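Long-range contacts in transcriptional regulator, ROK family (Vibrio cholerae O1 biovar eltor, PDB 1Z05), which probably binds DNA and regulates transcription linked to carbohydrate metabolism, as a zinc-containing member of the ROK family and a homologue of E. coli Mlc: residues A[359-364]-A[394-399]; A[228-233]-A[398-403]; A[234-239]-A[250-255]; A[351-356]-A[384-389]; A[336-341]-A[372-377]. All blocks are in the same frame, centred on the assembly; numbering follows the deposited sequence.

Interactions 1 and 3 both belong to the sheet of the C-terminal actin-like domain. Strand 237-242 pairs with 246-252 on one side and 360-364 on the other, and 360-364 in turn pairs with 395-398. Their chemistry is mainly backbone hydrogen bonding, with mostly apolar side chains on the faces. Interaction 2 continues from the end of strand 395-398 into two loops and relies on a histidine and on aliphatic contacts to rings. Interactions 4 and 5 both join helices 332-356 and 371-385: interaction 5 by aliphatic packing with a bridging water, interaction 4 by one amide hydrogen bond. Interaction 4 is buried, the other four partly buried; interactions 3 and 4 both touch the second subunit.

Interaction 1 (A[359-364]-A[394-399]); sequences EKILIG and LKLVES
I361, I363 and L396 form an aliphatic cluster on one face of two adjacent parallel strands. L396 CG is trans to the backbone N (chi1 -166°), and this turns CD1 back over the neighbouring strand, 3.5 Å from I361 CG2. The same methyl is 4.1 Å from I363 CG1, so one branch of L396 serves both isoleucines. Toward the start of the strands L394 joins them, its CG 4.0 Å from I361 CG1, while its CD1 lies against the peptide between E359 and K360. On the other face L362 and V397 run side by side, pointing the same way; L362 CD2 and V397 CG2 are modelled 3.2 Å apart, tighter than usual for two methyls and best read with caution. The aliphatic part of K360 crosses V397 at about a right angle before its amine reaches D233 and the carbonyl of H230.

Four backbone hydrogen bonds join the strands. I361 N donates to K395 O (3.1 Å), meeting the carbonyl almost head-on, and I361 O receives V397 N (3.0 Å). I363 N then bonds V397 O at 2.9 Å. The last, S399 N to I363 O (2.9 Å), has its donor tilted 35° from the plane of the I363 carbonyl as the second strand ends. At that end E398 forms a salt bridge with K371.

Strand 395-398 is the outermost of this sheet within the chain, and 360-364 lies between it and strand 237-242. Helix 371-385 covers the I363 and L396 face through Y375, whereas L362 and S399 face helix 217-228.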
# COMPACT_ATOMS: atom_id res chain seq x y z
N GLU A 359 13.11 0.53 -3.88
CA GLU A 359 14.24 0.54 -4.81
C GLU A 359 15.00 1.86 -4.77
O GLU A 359 16.07 1.98 -5.36
CB GLU A 359 13.78 0.26 -6.24
CG GLU A 359 13.02 -1.04 -6.43
CD GLU A 359 12.38 -1.13 -7.79
OE1 GLU A 359 11.16 -0.85 -7.91
OE2 GLU A 359 13.10 -1.46 -8.76
N LYS A 360 14.45 2.85 -4.06
CA LYS A 360 15.09 4.17 -3.99
C LYS A 360 14.58 5.00 -2.83
O LYS A 360 13.39 4.96 -2.49
CB LYS A 360 14.87 4.93 -5.31
CG LYS A 360 15.95 5.94 -5.63
CD LYS A 360 15.77 6.44 -7.05
CE LYS A 360 16.85 7.43 -7.42
NZ LYS A 360 16.56 8.00 -8.76
N ILE A 361 15.49 5.76 -2.21
CA ILE A 361 15.15 6.66 -1.11
C ILE A 361 15.46 8.09 -1.53
O ILE A 361 16.59 8.38 -1.93
CB ILE A 361 15.94 6.34 0.20
CG1 ILE A 361 15.79 4.87 0.61
CG2 ILE A 361 15.52 7.30 1.33
CD1 ILE A 361 14.36 4.41 0.85
N LEU A 362 14.47 8.97 -1.44
CA LEU A 362 14.70 10.40 -1.66
C LEU A 362 14.54 11.17 -0.37
O LEU A 362 13.65 10.87 0.44
CB LEU A 362 13.75 10.99 -2.71
CG LEU A 362 13.49 10.33 -4.06
CD1 LEU A 362 12.76 11.30 -4.97
CD2 LEU A 362 14.75 9.86 -4.72
N ILE A 363 15.38 12.18 -0.20
CA ILE A 363 15.35 13.06 0.95
C ILE A 363 14.94 14.47 0.49
O ILE A 363 15.51 15.01 -0.45
CB ILE A 363 16.74 13.10 1.67
CG1 ILE A 363 17.21 11.67 2.03
CG2 ILE A 363 16.71 14.01 2.89
CD1 ILE A 363 16.35 10.98 3.13
N GLY A 364 13.93 15.03 1.14
CA GLY A 364 13.49 16.38 0.83
C GLY A 364 13.45 17.27 2.05
O GLY A 364 13.04 16.83 3.14
N LEU A 394 20.88 0.47 -2.99
CA LEU A 394 19.90 1.47 -2.59
C LEU A 394 20.50 2.87 -2.64
O LEU A 394 21.35 3.23 -1.83
CB LEU A 394 19.35 1.14 -1.20
CG LEU A 394 18.05 1.78 -0.71
CD1 LEU A 394 16.93 1.71 -1.74
CD2 LEU A 394 17.62 1.10 0.57
N LYS A 395 20.04 3.65 -3.62
CA LYS A 395 20.47 5.03 -3.76
C LYS A 395 19.77 5.92 -2.76
O LYS A 395 18.54 5.82 -2.59
CB LYS A 395 20.22 5.55 -5.19
CG LYS A 395 21.48 5.68 -6.04
CD LYS A 395 22.09 4.32 -6.37
CE LYS A 395 23.17 4.43 -7.44
NZ LYS A 395 22.57 4.70 -8.79
N LEU A 396 20.55 6.76 -2.08
CA LEU A 396 20.03 7.83 -1.24
C LEU A 396 20.24 9.15 -1.97
O LEU A 396 21.38 9.60 -2.11
CB LEU A 396 20.75 7.85 0.11
CG LEU A 396 20.15 8.67 1.24
CD1 LEU A 396 18.94 7.96 1.81
CD2 LEU A 396 21.16 8.89 2.34
N VAL A 397 19.16 9.77 -2.44
CA VAL A 397 19.32 10.99 -3.25
C VAL A 397 18.41 12.15 -2.84
O VAL A 397 17.34 11.95 -2.26
CB VAL A 397 19.25 10.73 -4.80
CG1 VAL A 397 20.11 9.53 -5.22
CG2 VAL A 397 17.84 10.54 -5.27
N GLU A 398 18.86 13.36 -3.16
CA GLU A 398 18.08 14.57 -2.96
C GLU A 398 16.87 14.62 -3.90
O GLU A 398 16.97 14.27 -5.09
CB GLU A 398 18.96 15.81 -3.15
CG GLU A 398 18.28 17.11 -2.76
CD GLU A 398 19.14 18.36 -2.97
OE1 GLU A 398 20.37 18.22 -3.17
OE2 GLU A 398 18.58 19.48 -2.93
N SER A 399 15.73 15.07 -3.37
CA SER A 399 14.52 15.27 -4.17
C SER A 399 14.76 16.39 -5.17
O SER A 399 15.50 17.33 -4.90
CB SER A 399 13.35 15.64 -3.25
OG SER A 399 13.50 16.95 -2.73

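Interaction 2 (A[228-233]-A[398-403]); sequences FGHSQD and ESRFYK
The loop that leaves helix 217-228 meets the loop that leaves the edge strand 395-398, with H230 and G229 on one side and E398, R400 and F401 on the other. The imidazole of H230 is used in two ways. Its ND1 donates to E398 O at 3.0 Å, with an N-H...O angle of 171° and the acceptor lying in the ring plane. One face of the same ring receives R400 CB, which sits 3.7 Å from the ring centroid and only 2° off its normal, a CH-pi contact. The edge bond and the covered face together should restrict rotation of the imidazole.

The aliphatic part of R400 makes further contacts. Its CB also touches G229 CA (3.7 Å), at the point where the two loop backbones are nearest by CA, while its CG lies over a face of the neighbouring F401 ring. The side chain then bends at chi2, carrying the guanidinium away from the opposing loop. F401 turns its ring edge to the first loop, with CZ 3.7 Å from F228 CB.

Each loop also braces itself. Q232 NE2 bonds G229 O at 3.0 Å on a carbonyl lone pair, and S399 OG donates to F401 O at 2.7 Å. The carboxylate of E225, on helix 217-228, ties the two loops together: OE1 accepts from the backbone N of both H230 and R400, and OE2 from that of F401.

The arrangement fits the two-domain ROK fold of the actin-like ATPase superfamily, in which the last strand of the second domain's sheet is followed by a helix, here 407-418; loop 399-406 makes that connection.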
# COMPACT_ATOMS: atom_id res chain seq x y z
N PHE A 228 7.76 13.60 -12.31
CA PHE A 228 8.49 14.76 -12.82
C PHE A 228 9.89 14.87 -12.23
O PHE A 228 10.69 15.68 -12.71
CB PHE A 228 7.76 16.06 -12.45
CG PHE A 228 6.39 16.21 -13.04
CD1 PHE A 228 6.22 16.43 -14.41
CD2 PHE A 228 5.27 16.21 -12.22
CE1 PHE A 228 4.95 16.59 -14.95
CE2 PHE A 228 4.01 16.37 -12.75
CZ PHE A 228 3.84 16.56 -14.13
N GLY A 229 10.17 14.10 -11.19
CA GLY A 229 11.35 14.36 -10.37
C GLY A 229 12.38 13.26 -10.34
O GLY A 229 12.72 12.68 -11.38
N HIS A 230 12.87 12.95 -9.15
CA HIS A 230 14.05 12.08 -9.05
C HIS A 230 13.76 10.63 -8.70
O HIS A 230 14.66 9.90 -8.28
CB HIS A 230 15.09 12.70 -8.12
CG HIS A 230 15.86 13.82 -8.74
ND1 HIS A 230 16.65 14.68 -8.01
CD2 HIS A 230 15.94 14.23 -10.03
CE1 HIS A 230 17.21 15.56 -8.82
NE2 HIS A 230 16.79 15.32 -10.05
N SER A 231 12.52 10.21 -8.88
CA SER A 231 12.18 8.80 -8.74
C SER A 231 11.42 8.28 -9.95
O SER A 231 10.70 7.29 -9.86
CB SER A 231 11.43 8.53 -7.42
OG SER A 231 10.12 9.06 -7.44
N GLN A 232 11.60 8.94 -11.09
CA GLN A 232 10.98 8.50 -12.35
C GLN A 232 11.41 7.10 -12.82
O GLN A 232 10.65 6.42 -13.52
CB GLN A 232 11.29 9.47 -13.49
CG GLN A 232 10.69 10.85 -13.34
CD GLN A 232 11.07 11.74 -14.51
OE1 GLN A 232 10.58 11.56 -15.62
NE2 GLN A 232 11.94 12.71 -14.26
N ASP A 233 12.61 6.70 -12.39
CA ASP A 233 13.27 5.46 -12.84
C ASP A 233 12.90 4.18 -12.07
O ASP A 233 13.39 3.10 -12.41
CB ASP A 233 14.80 5.65 -12.81
CG ASP A 233 15.34 5.95 -11.41
OD1 ASP A 233 14.61 6.52 -10.56
OD2 ASP A 233 16.52 5.62 -11.15
N GLU A 398 18.86 13.36 -3.16
CA GLU A 398 18.08 14.57 -2.96
C GLU A 398 16.87 14.62 -3.90
O GLU A 398 16.97 14.27 -5.09
CB GLU A 398 18.96 15.81 -3.15
CG GLU A 398 18.28 17.11 -2.76
CD GLU A 398 19.14 18.36 -2.97
OE1 GLU A 398 20.37 18.22 -3.17
OE2 GLU A 398 18.58 19.48 -2.93
N SER A 399 15.73 15.07 -3.37
CA SER A 399 14.52 15.27 -4.17
C SER A 399 14.76 16.39 -5.17
O SER A 399 15.50 17.33 -4.90
CB SER A 399 13.35 15.64 -3.25
OG SER A 399 13.50 16.95 -2.73
N ARG A 400 14.11 16.29 -6.34
CA ARG A 400 14.15 17.36 -7.34
C ARG A 400 13.43 18.63 -6.86
O ARG A 400 13.92 19.75 -7.07
CB ARG A 400 13.53 16.85 -8.66
CG ARG A 400 13.26 17.90 -9.74
CD ARG A 400 14.51 18.56 -10.25
NE ARG A 400 14.24 19.57 -11.28
CZ ARG A 400 14.02 20.86 -11.03
NH1 ARG A 400 14.02 21.33 -9.79
NH2 ARG A 400 13.79 21.69 -12.04
N PHE A 401 12.29 18.46 -6.18
CA PHE A 401 11.48 19.59 -5.77
C PHE A 401 11.59 19.88 -4.28
O PHE A 401 11.82 18.98 -3.48
CB PHE A 401 10.01 19.39 -6.17
CG PHE A 401 9.82 19.09 -7.64
CD1 PHE A 401 10.11 20.05 -8.61
CD2 PHE A 401 9.39 17.82 -8.05
CE1 PHE A 401 9.95 19.77 -9.97
CE2 PHE A 401 9.22 17.54 -9.41
CZ PHE A 401 9.50 18.51 -10.36
N TYR A 402 11.45 21.15 -3.92
CA TYR A 402 11.20 21.54 -2.54
C TYR A 402 10.50 22.89 -2.45
O TYR A 402 9.48 23.01 -1.78
CB TYR A 402 12.47 21.56 -1.66
CG TYR A 402 12.14 21.96 -0.23
CD1 TYR A 402 11.40 21.11 0.60
CD2 TYR A 402 12.51 23.21 0.28
CE1 TYR A 402 11.05 21.49 1.89
CE2 TYR A 402 12.17 23.59 1.58
CZ TYR A 402 11.45 22.72 2.38
OH TYR A 402 11.10 23.07 3.67
N LYS A 403 11.06 23.89 -3.12
CA LYS A 403 10.46 25.23 -3.13
C LYS A 403 9.43 25.40 -4.25
O LYS A 403 8.77 26.44 -4.34
CB LYS A 403 11.53 26.32 -3.17
CG LYS A 403 12.18 26.60 -1.82
CD LYS A 403 13.51 27.33 -1.98
CE LYS A 403 14.15 27.64 -0.62
NZ LYS A 403 14.38 26.42 0.21

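Interaction 3 (A[234-239]-A[250-255]); sequences VDNSVL and IVLDGR
The carbonyl oxygen of D235 takes the amide of G254 at 2.8 Å, the donor lying in the carbonyl plane on a lone pair. D253 N is also near this oxygen, at 3.0 Å, but its angle is too poor for a hydrogen bond. V251 CG1 rests against D235 O as well. Beside the carbonyl, the carboxylate of D235 passes over G254, OD1 coming 3.5 Å from its CA.

Further along, S237 and V251 form a hydrogen-bonded antiparallel pair: V251 N donates to S237 O at 2.8 Å and S237 N to V251 O at 3.0 Å. These strands, 237-242 and 246-252, make the first beta hairpin of the C-terminal domain's RNase H-like sheet. A type I' turn from L252 to R255 reverses the chain at once into the short strand 255-256; D253 and G254 fill its two central positions, both with positive phi (53° and 85°).

On one face of the hairpin S237 OG lies 3.6 Å from V251 CB. On the other, V238 and I250, a non-hydrogen-bonded pair, touch through their CG1 atoms at 4.3 Å, V238 packing on V352 and I250 on F356 of helix 332-356. N236 packs on R260 of the second subunit.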
# COMPACT_ATOMS: atom_id res chain seq x y z
N VAL A 234 12.08 4.31 -11.03
CA VAL A 234 11.62 3.15 -10.23
C VAL A 234 10.12 3.21 -9.92
O VAL A 234 9.54 4.28 -9.85
CB VAL A 234 12.41 2.98 -8.89
CG1 VAL A 234 13.92 2.76 -9.15
CG2 VAL A 234 12.19 4.16 -7.95
N ASP A 235 9.51 2.04 -9.73
CA ASP A 235 8.09 1.98 -9.36
C ASP A 235 7.87 1.80 -7.86
O ASP A 235 6.73 1.80 -7.39
CB ASP A 235 7.37 0.88 -10.15
CG ASP A 235 7.01 1.31 -11.57
OD1 ASP A 235 6.35 2.37 -11.74
OD2 ASP A 235 7.39 0.60 -12.52
N ASN A 236 8.96 1.65 -7.11
CA ASN A 236 8.94 1.47 -5.66
C ASN A 236 9.97 2.37 -5.00
O ASN A 236 11.16 2.12 -5.09
CB ASN A 236 9.20 0.00 -5.30
CG ASN A 236 8.18 -0.94 -5.90
OD1 ASN A 236 8.48 -1.71 -6.81
ND2 ASN A 236 6.95 -0.85 -5.42
N SER A 237 9.50 3.44 -4.36
CA SER A 237 10.40 4.41 -3.75
C SER A 237 9.78 5.02 -2.50
O SER A 237 8.56 4.89 -2.26
CB SER A 237 10.73 5.52 -4.75
OG SER A 237 9.56 6.24 -5.11
N VAL A 238 10.62 5.70 -1.72
CA VAL A 238 10.15 6.41 -0.55
C VAL A 238 10.76 7.80 -0.56
O VAL A 238 11.97 7.95 -0.75
CB VAL A 238 10.52 5.67 0.76
CG1 VAL A 238 9.96 6.42 1.98
CG2 VAL A 238 9.97 4.24 0.75
N LEU A 239 9.91 8.81 -0.40
CA LEU A 239 10.34 10.18 -0.20
C LEU A 239 10.25 10.49 1.29
O LEU A 239 9.19 10.35 1.90
CB LEU A 239 9.48 11.16 -1.01
CG LEU A 239 9.63 12.66 -0.68
CD1 LEU A 239 10.96 13.21 -1.16
CD2 LEU A 239 8.48 13.45 -1.28
N ILE A 250 5.19 7.09 0.27
CA ILE A 250 5.58 5.76 -0.19
C ILE A 250 4.93 5.47 -1.54
O ILE A 250 3.70 5.51 -1.68
CB ILE A 250 5.19 4.68 0.85
CG1 ILE A 250 5.93 4.95 2.18
CG2 ILE A 250 5.50 3.27 0.34
CD1 ILE A 250 5.15 4.54 3.41
N VAL A 251 5.78 5.21 -2.53
CA VAL A 251 5.31 4.80 -3.85
C VAL A 251 5.50 3.28 -3.97
O VAL A 251 6.61 2.76 -3.84
CB VAL A 251 6.01 5.58 -5.01
CG1 VAL A 251 5.52 5.12 -6.39
CG2 VAL A 251 5.78 7.08 -4.85
N LEU A 252 4.39 2.59 -4.21
CA LEU A 252 4.39 1.15 -4.41
C LEU A 252 3.68 0.83 -5.73
O LEU A 252 2.55 1.27 -5.95
CB LEU A 252 3.71 0.44 -3.23
CG LEU A 252 3.63 -1.10 -3.17
CD1 LEU A 252 4.98 -1.73 -2.86
CD2 LEU A 252 2.61 -1.51 -2.14
N ASP A 253 4.37 0.10 -6.60
CA ASP A 253 3.88 -0.25 -7.96
C ASP A 253 3.45 0.98 -8.77
O ASP A 253 2.44 0.94 -9.48
CB ASP A 253 2.74 -1.28 -7.90
CG ASP A 253 3.11 -2.51 -7.07
OD1 ASP A 253 4.26 -3.00 -7.17
OD2 ASP A 253 2.23 -2.99 -6.31
N GLY A 254 4.20 2.07 -8.64
CA GLY A 254 3.93 3.27 -9.43
C GLY A 254 2.89 4.21 -8.89
O GLY A 254 2.64 5.27 -9.47
N ARG A 255 2.27 3.85 -7.76
CA ARG A 255 1.27 4.72 -7.12
C ARG A 255 1.59 4.99 -5.66
O ARG A 255 2.14 4.13 -4.95
CB ARG A 255 -0.15 4.13 -7.26
CG ARG A 255 -0.71 4.15 -8.67
CD ARG A 255 -2.20 3.75 -8.68
NE ARG A 255 -3.08 4.90 -8.51
CZ ARG A 255 -3.50 5.67 -9.52
NH1 ARG A 255 -3.11 5.41 -10.76
NH2 ARG A 255 -4.30 6.70 -9.28

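Interaction 4 (A[351-356]-A[384-389]); sequences IVINLF and EQSLPV
This is a small, buried polar contact in which N354, near the C-terminal end of helix 332-356, reaches the turn between helices 371-385 and 388-391 at Q385 and S386. Both long helices belong to the C-terminal actin-like domain of the ROK fold, and helix 388-391 then leads toward its last strand, 395-398. N354 ND2 donates to Q385 O at 3.0 Å. The acceptor is 10° out of the amide plane and the donor lies in the carbonyl plane, yet the N-H...O angle of 139° shows a bent bond. The same nitrogen makes a weak hydrogen bond to A350 O, one turn back in its own helix.

I353 adds the apolar part. Its CG2 faces S386 and comes 3.9 Å from CB. The hydroxyl of S386 is held within its own stretch of chain by hydrogen bonds with I382 O and H391 ND1.

The second subunit closes in on this region. N354 packs on H269 of the second subunit, a zinc ligand in this protein, and Q385 on Q271 of that subunit. Beside the hydrogen bond, the S386 backbone also comes close, with CA 3.9 Å from N354 ND2.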
# COMPACT_ATOMS: atom_id res chain seq x y z
N ILE A 351 13.45 1.30 9.22
CA ILE A 351 12.13 0.72 9.47
C ILE A 351 11.30 0.62 8.18
O ILE A 351 10.72 -0.42 7.88
CB ILE A 351 11.38 1.51 10.56
CG1 ILE A 351 12.02 1.22 11.93
CG2 ILE A 351 9.90 1.15 10.58
CD1 ILE A 351 11.63 2.19 13.03
N VAL A 352 11.27 1.72 7.43
CA VAL A 352 10.52 1.81 6.18
C VAL A 352 11.08 0.85 5.11
O VAL A 352 10.30 0.20 4.37
CB VAL A 352 10.47 3.28 5.70
CG1 VAL A 352 9.92 3.40 4.30
CG2 VAL A 352 9.62 4.10 6.68
N ILE A 353 12.41 0.74 5.06
CA ILE A 353 13.08 -0.21 4.17
C ILE A 353 12.67 -1.64 4.49
O ILE A 353 12.29 -2.39 3.59
CB ILE A 353 14.64 -0.06 4.26
CG1 ILE A 353 15.06 1.26 3.60
CG2 ILE A 353 15.35 -1.25 3.61
CD1 ILE A 353 16.45 1.72 3.95
N ASN A 354 12.76 -2.02 5.77
CA ASN A 354 12.31 -3.33 6.24
C ASN A 354 10.88 -3.69 5.83
O ASN A 354 10.60 -4.82 5.42
CB ASN A 354 12.41 -3.41 7.77
CG ASN A 354 13.79 -3.83 8.23
OD1 ASN A 354 14.24 -4.93 7.92
ND2 ASN A 354 14.44 -2.98 9.01
N LEU A 355 9.97 -2.73 5.97
CA LEU A 355 8.56 -2.96 5.68
C LEU A 355 8.22 -2.91 4.20
O LEU A 355 7.30 -3.61 3.77
CB LEU A 355 7.71 -1.94 6.42
CG LEU A 355 7.72 -2.10 7.93
CD1 LEU A 355 7.18 -0.84 8.50
CD2 LEU A 355 6.87 -3.28 8.38
N PHE A 356 8.93 -2.10 3.43
CA PHE A 356 8.53 -1.86 2.05
C PHE A 356 9.48 -2.35 0.96
O PHE A 356 9.07 -2.46 -0.20
CB PHE A 356 8.21 -0.38 1.82
CG PHE A 356 6.99 0.09 2.54
CD1 PHE A 356 5.72 -0.18 2.03
CD2 PHE A 356 7.10 0.80 3.73
CE1 PHE A 356 4.60 0.25 2.70
CE2 PHE A 356 5.97 1.23 4.41
CZ PHE A 356 4.72 0.95 3.88
N GLU A 384 23.14 -0.83 9.29
CA GLU A 384 23.18 -1.53 10.57
C GLU A 384 21.80 -2.02 11.04
O GLU A 384 21.71 -2.84 11.95
CB GLU A 384 23.84 -0.64 11.63
CG GLU A 384 25.35 -0.46 11.41
CD GLU A 384 26.02 0.41 12.46
OE1 GLU A 384 25.35 0.87 13.41
OE2 GLU A 384 27.24 0.66 12.32
N GLN A 385 20.74 -1.51 10.40
CA GLN A 385 19.38 -1.75 10.90
C GLN A 385 18.39 -2.26 9.85
O GLN A 385 17.17 -2.25 10.08
CB GLN A 385 18.86 -0.48 11.58
CG GLN A 385 19.77 -0.00 12.73
CD GLN A 385 19.33 1.32 13.32
OE1 GLN A 385 18.14 1.66 13.28
NE2 GLN A 385 20.27 2.06 13.89
N SER A 386 18.91 -2.71 8.72
CA SER A 386 18.09 -3.33 7.67
C SER A 386 18.91 -4.39 6.96
O SER A 386 20.14 -4.37 7.05
CB SER A 386 17.54 -2.27 6.69
OG SER A 386 18.57 -1.64 5.94
N LEU A 387 18.23 -5.33 6.31
CA LEU A 387 18.89 -6.44 5.62
C LEU A 387 19.83 -5.95 4.52
O LEU A 387 19.45 -5.11 3.70
CB LEU A 387 17.84 -7.38 5.00
CG LEU A 387 17.04 -8.33 5.89
CD1 LEU A 387 15.89 -8.97 5.11
CD2 LEU A 387 17.91 -9.40 6.49
N PRO A 388 21.07 -6.47 4.50
CA PRO A 388 22.00 -6.23 3.39
C PRO A 388 21.36 -6.33 2.01
O PRO A 388 21.50 -5.40 1.22
CB PRO A 388 23.06 -7.32 3.60
CG PRO A 388 23.13 -7.42 5.09
CD PRO A 388 21.70 -7.29 5.56
N VAL A 389 20.62 -7.40 1.74
CA VAL A 389 19.97 -7.57 0.44
C VAL A 389 19.01 -6.42 0.09
O VAL A 389 18.84 -6.08 -1.09
CB VAL A 389 19.28 -8.97 0.30
CG1 VAL A 389 17.99 -9.05 1.12
CG2 VAL A 389 19.01 -9.30 -1.16

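Interaction 5 (A[336-341]-A[372-377]); sequences DVIQQL and SILYPS
In I338 the CG2 branch points away from the backbone N (chi1 -65° for CG1), and I373 places its own CG2 in the same way (chi1 -59° for CG1), which directs both methyls into the gap between neighbouring helices, where they meet at 3.6 Å. The two side chains cross at about a right angle. These are helices 332-356 and 371-385 of the C-terminal actin-like domain, the helices that precede and follow strand 360-364; here their short segments run broadly in the same direction, 36° apart, with axes approaching to 8.0 Å.

L374 fills the inner side of the interface. The end of its side chain comes across toward the other helix, where CD1 packs 3.6 Å from I338 O and 4.1 Å from L341 CD2. Its CB also touches I338 CG2, at 3.8 Å. I367, in the loop before helix 371-385, touches I338, L341 and L374 alike, and helix 320-328 covers I338 through I323 and A327.

Toward the more exposed side the contact becomes polar. S377 comes closest to the first helix at Q339, and its OG rests 3.4 Å from Q339 CB without a hydrogen bond between the two side chains. One residue earlier, P376 has no N-H to give to the preceding turn, and helix 371-385 is kinked there. The extended side chain of Q339 crosses I373 at a slant, its CG near I373 CG2. Beyond this, a water joins the helices, accepting from Q339 NE2 at 3.0 Å and donating to I373 O at 2.7 Å.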
# COMPACT_ATOMS: atom_id res chain seq x y z
N ASP A 336 28.17 17.90 14.29
CA ASP A 336 27.70 16.89 15.25
C ASP A 336 26.17 16.82 15.39
O ASP A 336 25.59 15.73 15.51
CB ASP A 336 28.34 17.13 16.62
CG ASP A 336 28.27 15.90 17.51
OD1 ASP A 336 28.86 14.85 17.14
OD2 ASP A 336 27.64 15.99 18.59
N VAL A 337 25.53 17.98 15.39
CA VAL A 337 24.07 18.07 15.43
C VAL A 337 23.44 17.43 14.17
O VAL A 337 22.49 16.65 14.28
CB VAL A 337 23.61 19.55 15.62
CG1 VAL A 337 22.09 19.70 15.42
CG2 VAL A 337 24.01 20.06 17.00
N ILE A 338 23.97 17.74 13.00
CA ILE A 338 23.48 17.12 11.75
C ILE A 338 23.70 15.60 11.69
O ILE A 338 22.85 14.86 11.17
CB ILE A 338 24.07 17.83 10.48
CG1 ILE A 338 23.57 19.29 10.39
CG2 ILE A 338 23.71 17.08 9.20
CD1 ILE A 338 22.07 19.46 10.57
N GLN A 339 24.84 15.14 12.20
CA GLN A 339 25.13 13.70 12.24
C GLN A 339 24.15 12.97 13.16
O GLN A 339 23.63 11.92 12.79
CB GLN A 339 26.60 13.41 12.61
CG GLN A 339 27.56 13.83 11.51
CD GLN A 339 29.02 13.75 11.93
OE1 GLN A 339 29.34 13.79 13.12
NE2 GLN A 339 29.91 13.67 10.95
N GLN A 340 23.89 13.54 14.34
CA GLN A 340 22.91 12.98 15.27
C GLN A 340 21.51 12.90 14.65
O GLN A 340 20.81 11.90 14.81
CB GLN A 340 22.88 13.80 16.56
CG GLN A 340 22.02 13.20 17.65
CD GLN A 340 22.00 14.04 18.92
OE1 GLN A 340 23.04 14.49 19.40
NE2 GLN A 340 20.81 14.24 19.46
N LEU A 341 21.11 13.95 13.94
CA LEU A 341 19.86 13.97 13.17
C LEU A 341 19.83 12.81 12.16
O LEU A 341 18.83 12.09 12.08
CB LEU A 341 19.69 15.30 12.44
CG LEU A 341 18.50 15.41 11.48
CD1 LEU A 341 17.16 15.25 12.19
CD2 LEU A 341 18.54 16.75 10.75
N SER A 372 26.02 16.53 2.45
CA SER A 372 27.35 15.92 2.52
C SER A 372 27.65 15.37 3.91
O SER A 372 28.41 14.41 4.06
CB SER A 372 28.43 16.91 2.10
OG SER A 372 28.64 17.88 3.12
N ILE A 373 27.03 15.99 4.93
CA ILE A 373 27.20 15.59 6.33
C ILE A 373 26.10 14.62 6.76
O ILE A 373 26.36 13.62 7.44
CB ILE A 373 27.21 16.84 7.27
CG1 ILE A 373 28.34 17.82 6.91
CG2 ILE A 373 27.24 16.44 8.76
CD1 ILE A 373 29.77 17.25 7.02
N LEU A 374 24.87 14.92 6.36
CA LEU A 374 23.70 14.14 6.75
C LEU A 374 23.65 12.74 6.14
O LEU A 374 23.37 11.76 6.83
CB LEU A 374 22.42 14.91 6.40
CG LEU A 374 21.08 14.27 6.76
CD1 LEU A 374 20.76 14.46 8.23
CD2 LEU A 374 19.98 14.87 5.89
N TYR A 375 23.91 12.63 4.84
CA TYR A 375 23.69 11.36 4.14
C TYR A 375 24.54 10.20 4.64
O TYR A 375 24.01 9.10 4.82
CB TYR A 375 23.85 11.53 2.62
CG TYR A 375 22.69 12.23 1.93
CD1 TYR A 375 21.72 12.93 2.65
CD2 TYR A 375 22.58 12.19 0.55
CE1 TYR A 375 20.69 13.60 2.00
CE2 TYR A 375 21.54 12.83 -0.10
CZ TYR A 375 20.61 13.53 0.62
OH TYR A 375 19.59 14.15 -0.05
N PRO A 376 25.86 10.40 4.83
CA PRO A 376 26.67 9.31 5.39
C PRO A 376 26.20 8.80 6.75
O PRO A 376 26.29 7.60 7.02
CB PRO A 376 28.07 9.93 5.49
CG PRO A 376 28.09 10.96 4.42
CD PRO A 376 26.70 11.56 4.47
N SER A 377 25.69 9.70 7.60
CA SER A 377 25.12 9.31 8.89
C SER A 377 23.86 8.47 8.77
O SER A 377 23.71 7.46 9.48
CB SER A 377 24.85 10.54 9.76
OG SER A 377 26.08 11.01 10.30
O HOH W 1 28.80 12.93 8.24